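Local coordinates for protein Exo-poly-alpha-D-galacturonosidase (PDB 3JUR) that probably hydrolyses polygalacturonate, the pectin backbone, as a tetrameric exopolygalacturonase of glycosyl hydrolase family 28, at residues A314-A325 against F343-E354. Residues are numbered along the deposited sequence; the frame is centred on the assembly and turned at random.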
ATOM      1  N   ALA D 314      20.971   9.748  17.462  1.00 22.51           N
ATOM      2  CA  ALA D 314      21.260   8.335  17.244  1.00 22.29           C
ATOM      3  C   ALA D 314      21.105   8.050  15.755  1.00 22.25           C
ATOM      4  O   ALA D 314      19.985   8.046  15.227  1.00 22.08           O
ATOM      5  CB  ALA D 314      20.329   7.448  18.068  1.00 21.83           C
ATOM      6  N   ARG D 315      22.232   7.822  15.082  1.00 21.91           N
ATOM      7  CA  ARG D 315      22.242   7.672  13.641  1.00 22.05           C
ATOM      8  C   ARG D 315      22.917   6.381  13.179  1.00 22.16           C
ATOM      9  O   ARG D 315      23.971   6.002  13.696  1.00 21.56           O
ATOM     10  CB  ARG D 315      22.925   8.878  12.994  1.00 22.25           C
ATOM     11  CG  ARG D 315      22.826   8.899  11.482  1.00 22.70           C
ATOM     12  CD  ARG D 315      23.578  10.077  10.868  1.00 23.41           C
ATOM     13  NE  ARG D 315      24.994  10.111  11.253  1.00 22.91           N
ATOM     14  CZ  ARG D 315      25.943   9.301  10.782  1.00 23.62           C
ATOM     15  NH1 ARG D 315      25.655   8.350   9.896  1.00 23.93           N
ATOM     16  NH2 ARG D 315      27.190   9.443  11.203  1.00 21.70           N
ATOM     17  N   ASN D 316      22.301   5.731  12.188  1.00 22.02           N
ATOM     18  CA  ASN D 316      22.869   4.555  11.521  1.00 22.34           C
ATOM     19  C   ASN D 316      23.198   3.422  12.484  1.00 22.01           C
ATOM     20  O   ASN D 316      24.270   2.831  12.422  1.00 21.99           O
ATOM     21  CB  ASN D 316      24.107   4.937  10.690  1.00 22.69           C
ATOM     22  CG  ASN D 316      24.460   3.887   9.648  1.00 24.35           C
ATOM     23  OD1 ASN D 316      23.587   3.357   8.964  1.00 25.41           O
ATOM     24  ND2 ASN D 316      25.746   3.578   9.531  1.00 25.02           N
ATOM     25  N   ASN D 317      22.266   3.130  13.380  1.00 21.68           N
ATOM     26  CA  ASN D 317      22.411   1.998  14.264  1.00 21.53           C
ATOM     27  C   ASN D 317      21.559   0.847  13.760  1.00 21.37           C
ATOM     28  O   ASN D 317      20.603   1.051  12.994  1.00 20.58           O
ATOM     29  CB  ASN D 317      22.029   2.374  15.699  1.00 21.58           C
ATOM     30  CG  ASN D 317      22.861   3.515  16.238  1.00 22.81           C
ATOM     31  OD1 ASN D 317      24.044   3.349  16.542  1.00 22.99           O
ATOM     32  ND2 ASN D 317      22.250   4.692  16.350  1.00 24.22           N
ATOM     33  N   VAL D 318      21.921  -0.361  14.185  1.00 21.26           N
ATOM     34  CA  VAL D 318      21.173  -1.560  13.830  1.00 21.33           C
ATOM     35  C   VAL D 318      20.734  -2.290  15.100  1.00 21.64           C
ATOM     36  O   VAL D 318      21.571  -2.655  15.926  1.00 21.47           O
ATOM     37  CB  VAL D 318      21.994  -2.489  12.919  1.00 21.29           C
ATOM     38  CG1 VAL D 318      21.252  -3.819  12.693  1.00 20.25           C
ATOM     39  CG2 VAL D 318      22.280  -1.797  11.569  1.00 20.62           C
ATOM     40  N   TYR D 319      19.424  -2.495  15.231  1.00 21.57           N
ATOM     41  CA  TYR D 319      18.832  -3.138  16.406  1.00 21.75           C
ATOM     42  C   TYR D 319      18.120  -4.410  15.977  1.00 21.91           C
ATOM     43  O   TYR D 319      17.291  -4.385  15.071  1.00 22.31           O
ATOM     44  CB  TYR D 319      17.845  -2.186  17.083  1.00 21.72           C
ATOM     45  CG  TYR D 319      18.451  -0.833  17.422  1.00 22.98           C
ATOM     46  CD1 TYR D 319      19.299  -0.680  18.516  1.00 22.69           C
ATOM     47  CD2 TYR D 319      18.192   0.276  16.638  1.00 22.69           C
ATOM     48  CE1 TYR D 319      19.859   0.564  18.831  1.00 23.59           C
ATOM     49  CE2 TYR D 319      18.738   1.523  16.945  1.00 25.23           C
ATOM     50  CZ  TYR D 319      19.567   1.655  18.042  1.00 25.10           C
ATOM     51  OH  TYR D 319      20.108   2.879  18.331  1.00 26.51           O
ATOM     52  N   MET D 320      18.461  -5.527  16.604  1.00 21.88           N
ATOM     53  CA  MET D 320      17.885  -6.812  16.230  1.00 22.33           C
ATOM     54  C   MET D 320      17.332  -7.543  17.446  1.00 22.21           C
ATOM     55  O   MET D 320      18.036  -7.696  18.444  1.00 22.05           O
ATOM     56  CB  MET D 320      18.930  -7.691  15.546  1.00 22.59           C
ATOM     57  CG  MET D 320      19.321  -7.232  14.146  1.00 25.01           C
ATOM     58  SD  MET D 320      20.401  -8.405  13.281  1.00 27.59           S
ATOM     59  CE  MET D 320      19.649  -9.970  13.682  1.00 27.17           C
ATOM     60  N   ASN D 321      16.074  -7.983  17.339  1.00 22.00           N
ATOM     61  CA  ASN D 321      15.386  -8.824  18.343  1.00 21.98           C
ATOM     62  C   ASN D 321      15.005  -8.082  19.629  1.00 21.87           C
ATOM     63  O   ASN D 321      14.454  -8.686  20.559  1.00 22.19           O
ATOM     64  CB  ASN D 321      16.180 -10.105  18.676  1.00 21.84           C
ATOM     65  CG  ASN D 321      16.630 -10.878  17.435  1.00 22.53           C
ATOM     66  OD1 ASN D 321      15.908 -10.980  16.452  1.00 23.02           O
ATOM     67  ND2 ASN D 321      17.835 -11.435  17.493  1.00 23.38           N
ATOM     68  N   VAL D 322      15.281  -6.780  19.662  1.00 21.56           N
ATOM     69  CA  VAL D 322      15.081  -5.947  20.855  1.00 21.79           C
ATOM     70  C   VAL D 322      13.606  -5.743  21.178  1.00 21.92           C
ATOM     71  O   VAL D 322      12.744  -5.887  20.307  1.00 22.15           O
ATOM     72  CB  VAL D 322      15.790  -4.569  20.725  1.00 21.72           C
ATOM     73  CG1 VAL D 322      17.284  -4.763  20.449  1.00 21.15           C
ATOM     74  CG2 VAL D 322      15.135  -3.692  19.629  1.00 21.72           C
ATOM     75  N   GLU D 323      13.309  -5.408  22.431  1.00 21.79           N
ATOM     76  CA  GLU D 323      11.922  -5.162  22.808  1.00 21.66           C
ATOM     77  C   GLU D 323      11.401  -3.886  22.169  1.00 21.68           C
ATOM     78  O   GLU D 323      10.243  -3.833  21.734  1.00 21.39           O
ATOM     79  CB  GLU D 323      11.760  -5.090  24.328  1.00 21.76           C
ATOM     80  CG  GLU D 323      11.892  -6.438  25.030  1.00 21.85           C
ATOM     81  CD  GLU D 323      11.621  -6.352  26.528  1.00 24.63           C
ATOM     82  OE1 GLU D 323      11.296  -5.251  27.023  1.00 25.40           O
ATOM     83  OE2 GLU D 323      11.725  -7.394  27.215  1.00 25.53           O
ATOM     84  N   ARG D 324      12.263  -2.865  22.139  1.00 21.39           N
ATOM     85  CA  ARG D 324      11.927  -1.535  21.640  1.00 21.57           C
ATOM     86  C   ARG D 324      13.138  -0.919  20.963  1.00 21.52           C
ATOM     87  O   ARG D 324      14.279  -1.102  21.413  1.00 22.03           O
ATOM     88  CB  ARG D 324      11.479  -0.612  22.788  1.00 21.67           C
ATOM     89  CG  ARG D 324      10.282  -1.133  23.559  1.00 22.30           C
ATOM     90  CD  ARG D 324       9.978  -0.375  24.842  1.00 22.35           C
ATOM     91  NE  ARG D 324       9.069  -1.211  25.630  1.00 22.23           N
ATOM     92  CZ  ARG D 324       9.459  -2.177  26.455  1.00 21.70           C
ATOM     93  NH1 ARG D 324      10.760  -2.408  26.661  1.00 20.81           N
ATOM     94  NH2 ARG D 324       8.546  -2.904  27.084  1.00 18.82           N
ATOM     95  N   ALA D 325      12.895  -0.167  19.899  1.00 21.28           N
ATOM     96  CA  ALA D 325      13.983   0.508  19.204  1.00 21.94           C
ATOM     97  C   ALA D 325      14.295   1.842  19.876  1.00 22.08           C
ATOM     98  O   ALA D 325      15.446   2.110  20.239  1.00 21.86           O
ATOM     99  CB  ALA D 325      13.656   0.695  17.724  1.00 21.73           C
ATOM    100  N   PHE D 343      16.443  10.383  15.954  1.00 22.03           N
ATOM    101  CA  PHE D 343      16.592   8.950  15.725  1.00 21.89           C
ATOM    102  C   PHE D 343      16.563   8.752  14.210  1.00 21.82           C
ATOM    103  O   PHE D 343      15.491   8.604  13.618  1.00 21.93           O
ATOM    104  CB  PHE D 343      15.440   8.202  16.421  1.00 21.62           C
ATOM    105  CG  PHE D 343      15.669   6.730  16.600  1.00 21.97           C
ATOM    106  CD1 PHE D 343      16.610   6.259  17.519  1.00 23.27           C
ATOM    107  CD2 PHE D 343      14.926   5.806  15.869  1.00 20.97           C
ATOM    108  CE1 PHE D 343      16.818   4.881  17.689  1.00 22.50           C
ATOM    109  CE2 PHE D 343      15.122   4.442  16.029  1.00 21.81           C
ATOM    110  CZ  PHE D 343      16.062   3.975  16.948  1.00 22.54           C
ATOM    111  N   ILE D 344      17.748   8.766  13.593  1.00 21.55           N
ATOM    112  CA  ILE D 344      17.888   8.914  12.139  1.00 21.63           C
ATOM    113  C   ILE D 344      18.634   7.752  11.500  1.00 21.30           C
ATOM    114  O   ILE D 344      19.677   7.335  12.000  1.00 20.73           O
ATOM    115  CB  ILE D 344      18.702  10.210  11.787  1.00 21.94           C
ATOM    116  CG1 ILE D 344      18.219  11.423  12.599  1.00 23.34           C
ATOM    117  CG2 ILE D 344      18.692  10.497  10.270  1.00 21.92           C
ATOM    118  CD1 ILE D 344      16.790  11.848  12.325  1.00 23.73           C
ATOM    119  N   ASP D 345      18.122   7.273  10.365  1.00 21.35           N
ATOM    120  CA  ASP D 345      18.796   6.245   9.544  1.00 21.90           C
ATOM    121  C   ASP D 345      18.991   4.907  10.254  1.00 21.47           C
ATOM    122  O   ASP D 345      19.940   4.182   9.973  1.00 21.76           O
ATOM    123  CB  ASP D 345      20.151   6.754   9.017  1.00 21.85           C
ATOM    124  CG  ASP D 345      20.012   7.985   8.152  1.00 24.11           C
ATOM    125  OD1 ASP D 345      18.955   8.140   7.495  1.00 24.75           O
ATOM    126  OD2 ASP D 345      20.961   8.802   8.124  1.00 26.59           O
ATOM    127  N   ASN D 346      18.080   4.575  11.157  1.00 21.31           N
ATOM    128  CA  ASN D 346      18.220   3.356  11.943  1.00 21.26           C
ATOM    129  C   ASN D 346      17.465   2.189  11.346  1.00 21.21           C
ATOM    130  O   ASN D 346      16.517   2.380  10.583  1.00 21.67           O
ATOM    131  CB  ASN D 346      17.811   3.607  13.393  1.00 21.25           C
ATOM    132  CG  ASN D 346      18.729   4.600  14.086  1.00 22.40           C
ATOM    133  OD1 ASN D 346      19.932   4.383  14.176  1.00 22.98           O
ATOM    134  ND2 ASN D 346      18.162   5.692  14.579  1.00 22.99           N
ATOM    135  N   VAL D 347      17.918   0.981  11.670  1.00 21.07           N
ATOM    136  CA  VAL D 347      17.262  -0.248  11.246  1.00 20.90           C
ATOM    137  C   VAL D 347      16.923  -1.056  12.493  1.00 20.90           C
ATOM    138  O   VAL D 347      17.766  -1.242  13.371  1.00 21.38           O
ATOM    139  CB  VAL D 347      18.159  -1.097  10.296  1.00 20.76           C
ATOM    140  CG1 VAL D 347      17.457  -2.382   9.906  1.00 20.98           C
ATOM    141  CG2 VAL D 347      18.538  -0.306   9.042  1.00 20.70           C
ATOM    142  N   ALA D 348      15.683  -1.520  12.576  1.00 20.85           N
ATOM    143  CA  ALA D 348      15.256  -2.377  13.678  1.00 21.33           C
ATOM    144  C   ALA D 348      14.555  -3.597  13.112  1.00 21.54           C
ATOM    145  O   ALA D 348      13.562  -3.477  12.409  1.00 22.06           O
ATOM    146  CB  ALA D 348      14.349  -1.616  14.637  1.00 20.80           C
ATOM    147  N   VAL D 349      15.086  -4.780  13.400  1.00 21.72           N
ATOM    148  CA  VAL D 349      14.497  -6.010  12.870  1.00 21.79           C
ATOM    149  C   VAL D 349      14.048  -6.962  13.969  1.00 21.66           C
ATOM    150  O   VAL D 349      14.757  -7.167  14.956  1.00 21.28           O
ATOM    151  CB  VAL D 349      15.395  -6.686  11.754  1.00 22.07           C
ATOM    152  CG1 VAL D 349      16.709  -5.961  11.571  1.00 22.12           C
ATOM    153  CG2 VAL D 349      15.603  -8.174  11.974  1.00 22.18           C
ATOM    154  N   ASN D 350      12.839  -7.499  13.803  1.00 21.78           N
ATOM    155  CA  ASN D 350      12.212  -8.392  14.790  1.00 21.80           C
ATOM    156  C   ASN D 350      12.041  -7.754  16.179  1.00 21.50           C
ATOM    157  O   ASN D 350      12.370  -8.361  17.204  1.00 21.06           O
ATOM    158  CB  ASN D 350      12.952  -9.736  14.867  1.00 21.96           C
ATOM    159  CG  ASN D 350      12.777 -10.576  13.607  1.00 23.96           C
ATOM    160  OD1 ASN D 350      11.699 -10.612  13.015  1.00 26.49           O
ATOM    161  ND2 ASN D 350      13.834 -11.270  13.202  1.00 25.23           N
ATOM    162  N   VAL D 351      11.547  -6.512  16.201  1.00 21.21           N
ATOM    163  CA  VAL D 351      11.144  -5.860  17.448  1.00 20.91           C
ATOM    164  C   VAL D 351       9.985  -6.652  18.084  1.00 21.03           C
ATOM    165  O   VAL D 351       9.065  -7.065  17.383  1.00 20.99           O
ATOM    166  CB  VAL D 351      10.736  -4.389  17.207  1.00 20.92           C
ATOM    167  CG1 VAL D 351      10.247  -3.739  18.499  1.00 20.37           C
ATOM    168  CG2 VAL D 351      11.905  -3.589  16.612  1.00 19.93           C
ATOM    169  N   SER D 352      10.035  -6.882  19.398  1.00 21.42           N
ATOM    170  CA  SER D 352       8.999  -7.705  20.062  1.00 21.91           C
ATOM    171  C   SER D 352       7.862  -6.929  20.764  1.00 21.93           C
ATOM    172  O   SER D 352       6.740  -7.424  20.832  1.00 22.32           O
ATOM    173  CB  SER D 352       9.625  -8.711  21.027  1.00 21.69           C
ATOM    174  OG  SER D 352      10.303  -8.028  22.067  1.00 22.69           O
ATOM    175  N   GLU D 353       8.144  -5.736  21.280  1.00 21.64           N
ATOM    176  CA  GLU D 353       7.124  -4.946  21.990  1.00 21.45           C
ATOM    177  C   GLU D 353       6.659  -3.730  21.190  1.00 21.67           C
ATOM    178  O   GLU D 353       5.660  -3.815  20.477  1.00 21.38           O
ATOM    179  CB  GLU D 353       7.606  -4.533  23.391  1.00 21.41           C
ATOM    180  CG  GLU D 353       7.876  -5.721  24.325  1.00 22.17           C
ATOM    181  CD  GLU D 353       6.609  -6.500  24.686  1.00 24.29           C
ATOM    182  OE1 GLU D 353       5.543  -5.876  24.855  1.00 26.01           O
ATOM    183  OE2 GLU D 353       6.675  -7.738  24.798  1.00 24.20           O
ATOM    184  N   GLU D 354       7.371  -2.605  21.314  1.00 21.34           N
ATOM    185  CA  GLU D 354       7.020  -1.392  20.580  1.00 21.38           C
ATOM    186  C   GLU D 354       8.233  -0.872  19.840  1.00 20.98           C
ATOM    187  O   GLU D 354       9.308  -0.784  20.418  1.00 20.92           O
ATOM    188  CB  GLU D 354       6.487  -0.285  21.510  1.00 21.62           C
ATOM    189  CG  GLU D 354       5.304  -0.669  22.389  1.00 23.00           C
ATOM    190  CD  GLU D 354       5.711  -1.084  23.802  1.00 24.37           C
ATOM    191  OE1 GLU D 354       6.848  -0.776  24.232  1.00 25.59           O
ATOM    192  OE2 GLU D 354       4.876  -1.706  24.490  1.00 23.52           O
TER
HETATM  193  O   HOH W   1      23.504   7.717   8.188  1.00 18.47           O
HETATM  194  O   HOH W   2      21.432   1.506  10.243  1.00 26.16           O
HETATM  195  O   HOH W   3      12.708  -8.998  22.591  1.00 18.10           O
HETATM  196  O   HOH W   4      12.229 -10.536  19.321  1.00 36.48           O
HETATM  197  O   HOH W   5       5.778  -2.611  26.636  1.00 24.43           O
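R324 and E354 form a salt bridge across the two segments, with NE of R324 2.7 Å from OE1 of E354. The N-H...O angle is bent, 139°, and OE1 is met nearly along its C-O axis. R324 NH1 also pairs with E323 OE1, and R391 holds the other oxygen of E354, so the charges form a network. At the opposite end, N346 is buried and uses both ends of its amide. Its CG lies anti to the carbonyl carbon (chi1 -64°), which brings the amide between N317 and A314. OD1 of N346 accepts from the backbone N of N317 (2.8 Å) and from N317 ND2 (3.2 Å). The two amides are nearly parallel, with planes 16° apart. N317 OD1 accepts from N288 ND2 on the preceding coil, continuing the asparagine ladder; N317 ND2 also donates to the V285 carbonyl. N346 ND2 donates to A314 O from above the carbonyl plane. The same NH2 sits over the centre of one face of the F343 ring, 3.2 Å above its plane. With a leucine in place of N346, the N317 backbone N-H and ND2 would probably lose their shared acceptor. Parallel strands 318-320 and 347-349 are joined by regular backbone bonds. Inside, Y319 CE2 packs on F343 CZ at 3.6 Å, but the rings scarcely overlap. Outside, M320 CG meets V349 CG1. Asparagines stacked on successive coils, with parallel strands in register, are characteristic of family 28's right-handed parallel beta-helix.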